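Local coordinates for putative Lipoprotein (Shewanella oneidensis, PDB 3U24) that is of unknown function but binds zinc and calcium ions and belongs to a family related to the zinc metallopeptidases, at residues A[308-313]-A[396-401]; A[284-289]-A[302-307]; A[321-326]-A[400-405]. One frame throughout, in Å; residues are numbered along the deposited sequence.

Interaction 1 of 3, residues A[308-313]-A[396-401]; sequences KLSTKH and EYNHWI. With ZN (zinc ion), chain I; ZN (zinc ion), chain E; ZN (zinc ion), chain G.
K312 and H399 meet twice, once through the backbone and once through their side chains. H399 N donates to K312 O at 2.9 Å with an N-H...O angle of 156°, and the two side chains then run side by side in the same direction. The K312 chain leaves with CG anti to the backbone N (chi1 -170°), which carries CE over one face of the imidazole, 3.9 Å from the ring centroid and 10° off its normal: a CH-pi contact. K312 CD also reaches W400 CH2 at 3.9 Å. On the helical side of the turn, L309 O lies at the edge of the indole, 3.5 Å from W400 CZ3, while L309 CB packs against the same carbon.

Behind these residues, N398 OD1 caps the start of the following helix. It accepts from I401 N at 3.1 Å, a nearly straight bond arriving from above the carbonyl plane, and weakly from W400 N. N398 ND2 donates to R395 O. A type I turn from L309 to K312, closed by K312 N to L309 O, presents the lysine carbonyl.

Both imidazole nitrogens of H399 hold zinc ions, ND1 at 2.4 Å and NE2 at 2.0 Å, with waters as further ligands. H313 NE2 binds a separate zinc that E391 shares. With a zinc on each nitrogen the ring would be polarised, though the ND1 bond is long, and the aliphatic part of K312 shields one of its faces.

Interaction 2 of 3, residues A[284-289]-A[302-307]; sequences KLWPKY and IRQLID
Helices 284-289 and 302-307 cross at 49° with their axes 10.7 Å apart, W286 and L305 bringing the backbones nearest. L305 supplies the wedge. CG anti to the backbone N (chi1 -179°) carries its branch toward helix 284-289, where the fork parts the methyls: CD2 touches L285 CB at 3.9 Å and CD1 touches Y289 CD2 at 3.9 Å, the leucine meeting the phenol ring obliquely. W286 CZ3 comes at the root of the leucine, 4.1 Å from L305 N and near its CB. The far rim of the indole continues to Q304, whose OE1 sits near the ring plane at the edge, 3.8 Å from W286 CH2; the ring and amide planes are 38° apart.

Consecutive helices 260-289 and 298-309 of this mostly helical DUF885 protein, joined by connection 290-297, meet here, but not as an antiparallel hairpin. That connection folds back onto W286: T292 O accepts from NE1, F290 stacks on the indole, and P295 touches both W286 and Q304. Across the apolar centre no hydrogen bond joins the two segments. Helix 459-485 packs against the same layer, with L463 on L305 and P459 on L285, and E460 accepts from Y289 OH while pairing with K288 NZ in a salt bridge.

Interaction 3 of 3, residues A[321-326]-A[400-405]; sequences SEVRKQ and WILQIL. With ZN (zinc ion), chain J.
L402 lays its two methyls across helix 321-326, CD2 on E322 CG at 3.8 Å and CD1 on V323 CG2 at 4.2 Å. Its CG is anti to the backbone N (chi1 -177°), which carries the branch onto the glutamate stem and the valine. The leucine and valine side chains cross at about a right angle; V323 also packs on Y377 and V379 of strand 376-379, which extends this apolar patch to the small sheet.

Beside it, Q326 reaches across with an extended chain. Its amide lies against the Q403 stem and backbone, NE2 3.6 Å from Q403 CG and OE1 3.4 Å from Q403 CA, and the two amide planes are steeply inclined to each other. The glutamines do not bond to each other. Q326 OE1 accepts from N406 ND2, one turn further along the facing helix, while Q403 OE1 pairs with Y454 OH and Q403 NE2 with H399 O.

Within its own helix Q326 NE2 donates to E322 OE2 at 2.9 Å with an N-H...O angle of 162°, the oxygen close to the amide plane and using its anti lone pair. The glutamate chain bends at chi2 as it carries the carboxylate past the leucine methyl. The helices cross at -58°, their axes 10.7 Å apart, and no hydrogen bond links the two segments directly.

E322 OE2 also ligates a zinc ion at 2.6 Å, a long bond, with two waters as further ligands. K325 NZ lies 3.4 Å from the same zinc, and an amine so near suggests a loosely held ion. Q326 is the second-shell residue, whose amide probably limits rotation of the carboxylate, and N406, bonded to its OE1, probably helps fix the amide's own rotation.

From the N terminus, interaction 2 comes first: it closes the short loop between helices 260-289 and 298-309. Helix 298-309 then runs on into interaction 1, where L309 CD2 packs on Y289 CZ at 3.5 Å, so the two contacts adjoin. Interaction 1 closes a long loop from residues 308-313 to 396-401. Interaction 3 starts later, on helix 319-337, and ends on almost the same residues, sharing W400 and I401 with interaction 1; its loop therefore lies largely within the longer one, and both enclose the small mixed sheet. Helix 401-409 and the turn before it thus gather helices 298-309 and 319-337, while interaction 2 adds helix 260-289.

Interaction 1 of 3, residues A[308-313]-A[396-401]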
loop_
_atom_site.group_PDB
_atom_site.type_symbol
_atom_site.label_atom_id
_atom_site.label_comp_id
_atom_site.label_asym_id
_atom_site.label_seq_id
_atom_site.Cartn_x
_atom_site.Cartn_y
_atom_site.Cartn_z
ATOM N N LYS A 308 -28.060 12.127 -1.775
ATOM C CA LYS A 308 -28.893 12.747 -0.768
ATOM C C LYS A 308 -28.490 12.385 0.671
ATOM O O LYS A 308 -28.440 13.252 1.552
ATOM C CB LYS A 308 -30.339 12.302 -1.002
ATOM C CG LYS A 308 -31.368 12.742 0.050
ATOM C CD LYS A 308 -31.518 14.243 0.201
ATOM C CE LYS A 308 -32.847 14.563 0.885
ATOM N NZ LYS A 308 -32.858 15.920 1.474
ATOM N N LEU A 309 -28.269 11.104 0.919
ATOM C CA LEU A 309 -27.808 10.678 2.237
ATOM C C LEU A 309 -26.438 11.286 2.560
ATOM O O LEU A 309 -26.171 11.626 3.712
ATOM C CB LEU A 309 -27.737 9.158 2.341
ATOM C CG LEU A 309 -29.081 8.427 2.262
ATOM C CD1 LEU A 309 -28.857 6.912 2.229
ATOM C CD2 LEU A 309 -29.988 8.848 3.419
ATOM N N SER A 310 -25.602 11.501 1.540
ATOM C CA SER A 310 -24.261 12.002 1.762
ATOM C C SER A 310 -24.253 13.417 2.311
ATOM O O SER A 310 -23.223 13.878 2.793
ATOM C CB SER A 310 -23.478 11.991 0.448
ATOM O OG SER A 310 -23.379 10.650 -0.023
ATOM N N THR A 311 -25.372 14.130 2.205
ATOM C CA THR A 311 -25.437 15.425 2.830
ATOM C C THR A 311 -25.560 15.370 4.343
ATOM O O THR A 311 -25.466 16.385 4.967
ATOM C CB THR A 311 -26.578 16.302 2.262
ATOM O OG1 THR A 311 -27.839 15.755 2.675
ATOM C CG2 THR A 311 -26.472 16.381 0.705
ATOM N N LYS A 312 -25.777 14.213 4.958
ATOM C CA LYS A 312 -25.727 14.160 6.419
ATOM C C LYS A 312 -24.294 13.841 6.812
ATOM O O LYS A 312 -23.782 12.743 6.521
ATOM C CB LYS A 312 -26.704 13.120 6.986
ATOM C CG LYS A 312 -26.894 13.170 8.522
ATOM C CD LYS A 312 -27.797 12.018 9.022
ATOM C CE LYS A 312 -27.786 11.840 10.546
ATOM N NZ LYS A 312 -28.288 13.041 11.274
ATOM N N HIS A 313 -23.624 14.781 7.463
ATOM C CA HIS A 313 -22.227 14.575 7.825
ATOM C C HIS A 313 -21.885 15.407 8.986
ATOM O O HIS A 313 -22.621 16.335 9.318
ATOM C CB HIS A 313 -21.291 14.905 6.685
ATOM C CG HIS A 313 -21.425 16.313 6.189
ATOM N ND1 HIS A 313 -20.945 17.354 6.864
ATOM C CD2 HIS A 313 -22.039 16.826 5.052
ATOM C CE1 HIS A 313 -21.221 18.486 6.195
ATOM N NE2 HIS A 313 -21.846 18.152 5.065
ATOM N N GLU A 396 -18.062 12.516 1.154
ATOM C CA GLU A 396 -17.412 11.224 1.026
ATOM C C GLU A 396 -17.391 10.571 2.426
ATOM O O GLU A 396 -17.888 9.448 2.616
ATOM C CB GLU A 396 -15.977 11.429 0.507
ATOM C CG GLU A 396 -15.553 10.603 -0.704
ATOM C CD GLU A 396 -14.035 10.468 -0.806
ATOM O OE1 GLU A 396 -13.328 11.502 -1.015
ATOM O OE2 GLU A 396 -13.545 9.313 -0.668
ATOM N N TYR A 397 -16.867 11.302 3.408
ATOM C CA TYR A 397 -16.782 10.799 4.809
ATOM C C TYR A 397 -17.970 11.222 5.673
ATOM O O TYR A 397 -17.821 11.805 6.740
ATOM C CB TYR A 397 -15.418 11.089 5.436
ATOM C CG TYR A 397 -14.319 10.464 4.609
ATOM C CD1 TYR A 397 -13.995 9.114 4.739
ATOM C CD2 TYR A 397 -13.641 11.202 3.679
ATOM C CE1 TYR A 397 -13.010 8.527 3.965
ATOM C CE2 TYR A 397 -12.669 10.628 2.880
ATOM C CZ TYR A 397 -12.359 9.290 3.029
ATOM O OH TYR A 397 -11.377 8.756 2.224
ATOM N N ASN A 398 -19.142 10.817 5.209
ATOM C CA ASN A 398 -20.411 11.232 5.769
ATOM C C ASN A 398 -20.789 10.498 7.096
ATOM O O ASN A 398 -19.981 9.805 7.679
ATOM C CB ASN A 398 -21.462 11.079 4.661
ATOM C CG ASN A 398 -21.590 9.651 4.179
ATOM O OD1 ASN A 398 -21.886 8.774 4.988
ATOM N ND2 ASN A 398 -21.325 9.393 2.860
ATOM N N HIS A 399 -21.995 10.681 7.602
ATOM C CA HIS A 399 -22.374 10.170 8.935
ATOM C C HIS A 399 -22.106 8.685 9.057
ATOM O O HIS A 399 -21.652 8.203 10.097
ATOM C CB HIS A 399 -23.863 10.458 9.165
ATOM C CG HIS A 399 -24.415 9.877 10.450
ATOM N ND1 HIS A 399 -24.140 10.412 11.671
ATOM C CD2 HIS A 399 -25.262 8.811 10.672
ATOM C CE1 HIS A 399 -24.754 9.697 12.611
ATOM N NE2 HIS A 399 -25.432 8.708 12.001
ATOM N N TRP A 400 -22.384 7.945 7.996
ATOM C CA TRP A 400 -22.123 6.514 7.968
ATOM C C TRP A 400 -20.712 6.122 7.595
ATOM O O TRP A 400 -20.105 5.267 8.266
ATOM C CB TRP A 400 -23.109 5.829 7.067
ATOM C CG TRP A 400 -24.548 6.091 7.496
ATOM C CD1 TRP A 400 -25.285 5.388 8.431
ATOM C CD2 TRP A 400 -25.441 7.167 7.052
ATOM N NE1 TRP A 400 -26.542 5.912 8.554
ATOM C CE2 TRP A 400 -26.696 6.974 7.754
ATOM C CE3 TRP A 400 -25.317 8.229 6.199
ATOM C CZ2 TRP A 400 -27.768 7.827 7.594
ATOM C CZ3 TRP A 400 -26.404 9.055 6.003
ATOM C CH2 TRP A 400 -27.602 8.859 6.689
ATOM N N ILE A 401 -20.162 6.726 6.553
ATOM C CA ILE A 401 -18.875 6.286 6.040
ATOM C C ILE A 401 -17.769 6.607 7.043
ATOM O O ILE A 401 -16.811 5.872 7.135
ATOM C CB ILE A 401 -18.554 6.889 4.657
ATOM C CG1 ILE A 401 -19.475 6.307 3.563
ATOM C CG2 ILE A 401 -17.086 6.767 4.291
ATOM C CD1 ILE A 401 -19.426 4.818 3.321
HETATM ZN ZN ZN I . -22.800 12.338 12.257
HETATM ZN ZN ZN E . -22.822 19.459 3.997
HETATM ZN ZN ZN G . -26.634 7.334 12.943
HETATM O O HOH W 1 -28.418 7.048 11.677
HETATM O O HOH W 2 -25.565 5.465 12.322
HETATM O O HOH W 3 -20.662 12.164 11.664
#

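Interaction 2 of 3, residues A[284-289]-A[302-307]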
loop_
_atom_site.group_PDB
_atom_site.type_symbol
_atom_site.label_atom_id
_atom_site.label_comp_id
_atom_site.label_asym_id
_atom_site.label_seq_id
_atom_site.Cartn_x
_atom_site.Cartn_y
_atom_site.Cartn_z
ATOM N N LYS A 284 -36.881 0.420 -0.542
ATOM C CA LYS A 284 -37.505 0.588 0.773
ATOM C C LYS A 284 -37.322 2.015 1.306
ATOM O O LYS A 284 -38.233 2.590 1.894
ATOM C CB LYS A 284 -36.956 -0.432 1.773
ATOM N N LEU A 285 -36.166 2.616 1.067
ATOM C CA LEU A 285 -35.885 3.934 1.638
ATOM C C LEU A 285 -36.388 5.098 0.795
ATOM O O LEU A 285 -36.579 6.189 1.319
ATOM C CB LEU A 285 -34.388 4.100 1.840
ATOM C CG LEU A 285 -33.763 3.401 3.046
ATOM C CD1 LEU A 285 -32.245 3.565 2.971
ATOM C CD2 LEU A 285 -34.334 3.976 4.333
ATOM N N TRP A 286 -36.609 4.891 -0.499
ATOM C CA TRP A 286 -36.948 6.002 -1.402
ATOM C C TRP A 286 -38.030 6.961 -0.917
ATOM O O TRP A 286 -37.809 8.187 -0.895
ATOM C CB TRP A 286 -37.314 5.488 -2.794
ATOM C CG TRP A 286 -37.377 6.611 -3.768
ATOM C CD1 TRP A 286 -38.496 7.361 -4.122
ATOM C CD2 TRP A 286 -36.255 7.229 -4.479
ATOM N NE1 TRP A 286 -38.148 8.341 -5.003
ATOM C CE2 TRP A 286 -36.821 8.320 -5.256
ATOM C CE3 TRP A 286 -34.915 6.984 -4.562
ATOM C CZ2 TRP A 286 -36.050 9.107 -6.073
ATOM C CZ3 TRP A 286 -34.135 7.796 -5.380
ATOM C CH2 TRP A 286 -34.695 8.825 -6.124
ATOM N N PRO A 287 -39.201 6.436 -0.518
ATOM C CA PRO A 287 -40.222 7.395 -0.123
ATOM C C PRO A 287 -39.860 8.144 1.142
ATOM O O PRO A 287 -40.425 9.210 1.386
ATOM C CB PRO A 287 -41.488 6.537 0.092
ATOM C CG PRO A 287 -41.005 5.141 0.238
ATOM C CD PRO A 287 -39.692 5.044 -0.486
ATOM N N LYS A 288 -38.925 7.614 1.930
ATOM C CA LYS A 288 -38.562 8.252 3.179
ATOM C C LYS A 288 -37.764 9.545 2.933
ATOM O O LYS A 288 -37.802 10.441 3.760
ATOM C CB LYS A 288 -37.832 7.256 4.092
ATOM C CG LYS A 288 -37.206 7.851 5.348
ATOM C CD LYS A 288 -36.493 6.774 6.167
ATOM C CE LYS A 288 -35.902 7.315 7.464
ATOM N NZ LYS A 288 -35.223 6.236 8.233
ATOM N N TYR A 289 -37.104 9.675 1.783
ATOM C CA TYR A 289 -36.259 10.833 1.494
ATOM C C TYR A 289 -36.644 11.676 0.274
ATOM O O TYR A 289 -36.070 12.746 0.056
ATOM C CB TYR A 289 -34.827 10.338 1.291
ATOM C CG TYR A 289 -34.222 9.804 2.563
ATOM C CD1 TYR A 289 -33.742 10.683 3.541
ATOM C CD2 TYR A 289 -34.166 8.443 2.815
ATOM C CE1 TYR A 289 -33.192 10.217 4.715
ATOM C CE2 TYR A 289 -33.616 7.960 3.993
ATOM C CZ TYR A 289 -33.135 8.849 4.939
ATOM O OH TYR A 289 -32.607 8.394 6.119
ATOM N N ILE A 302 -30.255 4.503 -7.135
ATOM C CA ILE A 302 -29.260 4.257 -6.056
ATOM C C ILE A 302 -28.309 5.453 -5.917
ATOM O O ILE A 302 -28.071 5.916 -4.815
ATOM C CB ILE A 302 -28.468 2.980 -6.310
ATOM C CG1 ILE A 302 -29.383 1.753 -6.169
ATOM C CG2 ILE A 302 -27.273 2.864 -5.384
ATOM C CD1 ILE A 302 -28.757 0.498 -6.739
ATOM N N ARG A 303 -27.834 5.978 -7.043
ATOM C CA ARG A 303 -26.925 7.130 -7.086
ATOM C C ARG A 303 -27.569 8.376 -6.472
ATOM O O ARG A 303 -26.919 9.117 -5.750
ATOM C CB ARG A 303 -26.451 7.399 -8.535
ATOM C CG ARG A 303 -25.509 8.603 -8.727
ATOM C CD ARG A 303 -24.207 8.448 -7.905
ATOM N NE ARG A 303 -23.268 9.587 -8.021
ATOM C CZ ARG A 303 -22.193 9.659 -8.825
ATOM N NH1 ARG A 303 -21.843 8.663 -9.647
ATOM N NH2 ARG A 303 -21.446 10.764 -8.804
ATOM N N GLN A 304 -28.861 8.556 -6.692
ATOM C CA GLN A 304 -29.534 9.737 -6.195
ATOM C C GLN A 304 -29.806 9.652 -4.709
ATOM O O GLN A 304 -29.643 10.635 -3.989
ATOM C CB GLN A 304 -30.826 10.029 -7.006
ATOM C CG GLN A 304 -30.526 10.680 -8.360
ATOM C CD GLN A 304 -31.750 10.865 -9.261
ATOM O OE1 GLN A 304 -32.898 10.708 -8.830
ATOM N NE2 GLN A 304 -31.499 11.200 -10.529
ATOM N N LEU A 305 -30.242 8.489 -4.247
ATOM C CA LEU A 305 -30.415 8.282 -2.818
ATOM C C LEU A 305 -29.081 8.446 -2.131
ATOM O O LEU A 305 -28.977 9.133 -1.157
ATOM C CB LEU A 305 -30.998 6.894 -2.518
ATOM C CG LEU A 305 -31.254 6.523 -1.047
ATOM C CD1 LEU A 305 -32.057 7.604 -0.324
ATOM C CD2 LEU A 305 -31.960 5.190 -0.979
ATOM N N ILE A 306 -28.034 7.865 -2.660
ATOM C CA ILE A 306 -26.722 8.002 -2.008
ATOM C C ILE A 306 -26.310 9.466 -1.940
ATOM O O ILE A 306 -25.846 9.927 -0.896
ATOM C CB ILE A 306 -25.635 7.169 -2.735
ATOM C CG1 ILE A 306 -25.833 5.668 -2.433
ATOM C CG2 ILE A 306 -24.196 7.586 -2.335
ATOM C CD1 ILE A 306 -24.896 4.775 -3.236
ATOM N N ASP A 307 -26.486 10.215 -3.036
ATOM C CA ASP A 307 -26.068 11.650 -3.050
ATOM C C ASP A 307 -26.803 12.469 -1.973
ATOM O O ASP A 307 -26.237 13.366 -1.355
ATOM C CB ASP A 307 -26.287 12.316 -4.430
ATOM C CG ASP A 307 -25.281 11.845 -5.509
ATOM O OD1 ASP A 307 -24.180 11.300 -5.141
ATOM O OD2 ASP A 307 -25.631 12.022 -6.727
#

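Interaction 3 of 3, residues A[321-326]-A[400-405]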
loop_
_atom_site.group_PDB
_atom_site.type_symbol
_atom_site.label_atom_id
_atom_site.label_comp_id
_atom_site.label_asym_id
_atom_site.label_seq_id
_atom_site.Cartn_x
_atom_site.Cartn_y
_atom_site.Cartn_z
ATOM N N SER A 321 -12.851 15.826 16.609
ATOM C CA SER A 321 -13.629 15.441 17.780
ATOM C C SER A 321 -14.606 14.307 17.538
ATOM O O SER A 321 -14.809 13.493 18.446
ATOM C CB SER A 321 -14.463 16.620 18.248
ATOM O OG SER A 321 -13.609 17.546 18.831
ATOM N N GLU A 322 -15.230 14.252 16.351
ATOM C CA GLU A 322 -16.199 13.172 16.095
ATOM C C GLU A 322 -15.423 11.869 16.069
ATOM O O GLU A 322 -15.883 10.848 16.615
ATOM C CB GLU A 322 -17.012 13.393 14.814
ATOM C CG GLU A 322 -18.010 12.278 14.424
ATOM C CD GLU A 322 -19.084 12.012 15.490
ATOM O OE1 GLU A 322 -19.481 12.965 16.180
ATOM O OE2 GLU A 322 -19.526 10.848 15.675
ATOM N N VAL A 323 -14.222 11.922 15.500
ATOM C CA VAL A 323 -13.364 10.762 15.479
ATOM C C VAL A 323 -12.972 10.319 16.866
ATOM O O VAL A 323 -13.063 9.116 17.158
ATOM C CB VAL A 323 -12.104 10.953 14.604
ATOM C CG1 VAL A 323 -11.282 9.677 14.624
ATOM C CG2 VAL A 323 -12.485 11.266 13.148
ATOM N N ARG A 324 -12.559 11.255 17.730
ATOM C CA ARG A 324 -12.190 10.892 19.107
ATOM C C ARG A 324 -13.365 10.301 19.871
ATOM O O ARG A 324 -13.204 9.404 20.694
ATOM C CB ARG A 324 -11.736 12.106 19.919
ATOM C CG ARG A 324 -10.407 12.709 19.553
ATOM C CD ARG A 324 -9.805 13.551 20.694
ATOM N NE ARG A 324 -8.470 13.928 20.277
ATOM C CZ ARG A 324 -8.154 15.065 19.667
ATOM N NH1 ARG A 324 -9.049 16.022 19.476
ATOM N NH2 ARG A 324 -6.908 15.250 19.270
ATOM N N LYS A 325 -14.545 10.835 19.644
ATOM C CA LYS A 325 -15.752 10.326 20.296
ATOM C C LYS A 325 -16.083 8.882 19.824
ATOM O O LYS A 325 -16.479 8.009 20.636
ATOM C CB LYS A 325 -16.898 11.307 20.012
ATOM C CG LYS A 325 -18.270 10.963 20.561
ATOM C CD LYS A 325 -19.294 12.035 20.174
ATOM C CE LYS A 325 -20.710 11.658 20.628
ATOM N NZ LYS A 325 -21.222 10.442 19.917
ATOM N N GLN A 326 -15.844 8.605 18.542
ATOM C CA GLN A 326 -16.249 7.316 17.944
ATOM C C GLN A 326 -15.384 6.146 18.400
ATOM O O GLN A 326 -15.894 5.050 18.611
ATOM C CB GLN A 326 -16.270 7.365 16.415
ATOM C CG GLN A 326 -17.521 8.025 15.894
ATOM C CD GLN A 326 -17.646 7.973 14.395
ATOM O OE1 GLN A 326 -16.965 7.183 13.720
ATOM N NE2 GLN A 326 -18.515 8.820 13.853
ATOM N N TRP A 400 -22.384 7.945 7.996
ATOM C CA TRP A 400 -22.123 6.514 7.968
ATOM C C TRP A 400 -20.712 6.122 7.595
ATOM O O TRP A 400 -20.105 5.267 8.266
ATOM C CB TRP A 400 -23.109 5.829 7.067
ATOM C CG TRP A 400 -24.548 6.091 7.496
ATOM C CD1 TRP A 400 -25.285 5.388 8.431
ATOM C CD2 TRP A 400 -25.441 7.167 7.052
ATOM N NE1 TRP A 400 -26.542 5.912 8.554
ATOM C CE2 TRP A 400 -26.696 6.974 7.754
ATOM C CE3 TRP A 400 -25.317 8.229 6.199
ATOM C CZ2 TRP A 400 -27.768 7.827 7.594
ATOM C CZ3 TRP A 400 -26.404 9.055 6.003
ATOM C CH2 TRP A 400 -27.602 8.859 6.689
ATOM N N ILE A 401 -20.162 6.726 6.553
ATOM C CA ILE A 401 -18.875 6.286 6.040
ATOM C C ILE A 401 -17.769 6.607 7.043
ATOM O O ILE A 401 -16.811 5.872 7.135
ATOM C CB ILE A 401 -18.554 6.889 4.657
ATOM C CG1 ILE A 401 -19.475 6.307 3.563
ATOM C CG2 ILE A 401 -17.086 6.767 4.291
ATOM C CD1 ILE A 401 -19.426 4.818 3.321
ATOM N N LEU A 402 -17.893 7.695 7.790
ATOM C CA LEU A 402 -16.923 8.026 8.814
ATOM C C LEU A 402 -16.801 6.912 9.888
ATOM O O LEU A 402 -15.732 6.646 10.377
ATOM C CB LEU A 402 -17.271 9.371 9.449
ATOM C CG LEU A 402 -16.287 9.879 10.509
ATOM C CD1 LEU A 402 -14.839 9.872 9.963
ATOM C CD2 LEU A 402 -16.715 11.244 11.051
ATOM N N GLN A 403 -17.917 6.248 10.205
ATOM C CA GLN A 403 -17.931 5.176 11.186
ATOM C C GLN A 403 -17.232 3.935 10.587
ATOM O O GLN A 403 -16.353 3.337 11.199
ATOM C CB GLN A 403 -19.368 4.850 11.573
ATOM C CG GLN A 403 -20.145 5.968 12.276
ATOM C CD GLN A 403 -21.583 5.526 12.580
ATOM O OE1 GLN A 403 -21.784 4.582 13.344
ATOM N NE2 GLN A 403 -22.575 6.175 11.968
ATOM N N ILE A 404 -17.572 3.608 9.342
ATOM C CA ILE A 404 -16.876 2.557 8.619
ATOM C C ILE A 404 -15.370 2.809 8.466
ATOM O O ILE A 404 -14.577 1.879 8.604
ATOM C CB ILE A 404 -17.513 2.327 7.244
ATOM C CG1 ILE A 404 -18.898 1.751 7.430
ATOM C CG2 ILE A 404 -16.685 1.360 6.398
ATOM C CD1 ILE A 404 -19.698 1.939 6.165
ATOM N N LEU A 405 -14.976 4.049 8.194
ATOM C CA LEU A 405 -13.544 4.398 8.145
ATOM C C LEU A 405 -12.824 4.128 9.480
ATOM O O LEU A 405 -11.681 3.654 9.504
ATOM C CB LEU A 405 -13.330 5.882 7.773
ATOM C CG LEU A 405 -11.879 6.425 7.760
ATOM C CD1 LEU A 405 -11.084 5.835 6.597
ATOM C CD2 LEU A 405 -11.818 7.958 7.735
HETATM ZN ZN ZN J . -21.800 10.012 16.610
HETATM O O HOH W 4 -23.009 11.620 15.469
HETATM O O HOH W 5 -22.306 7.810 15.383
#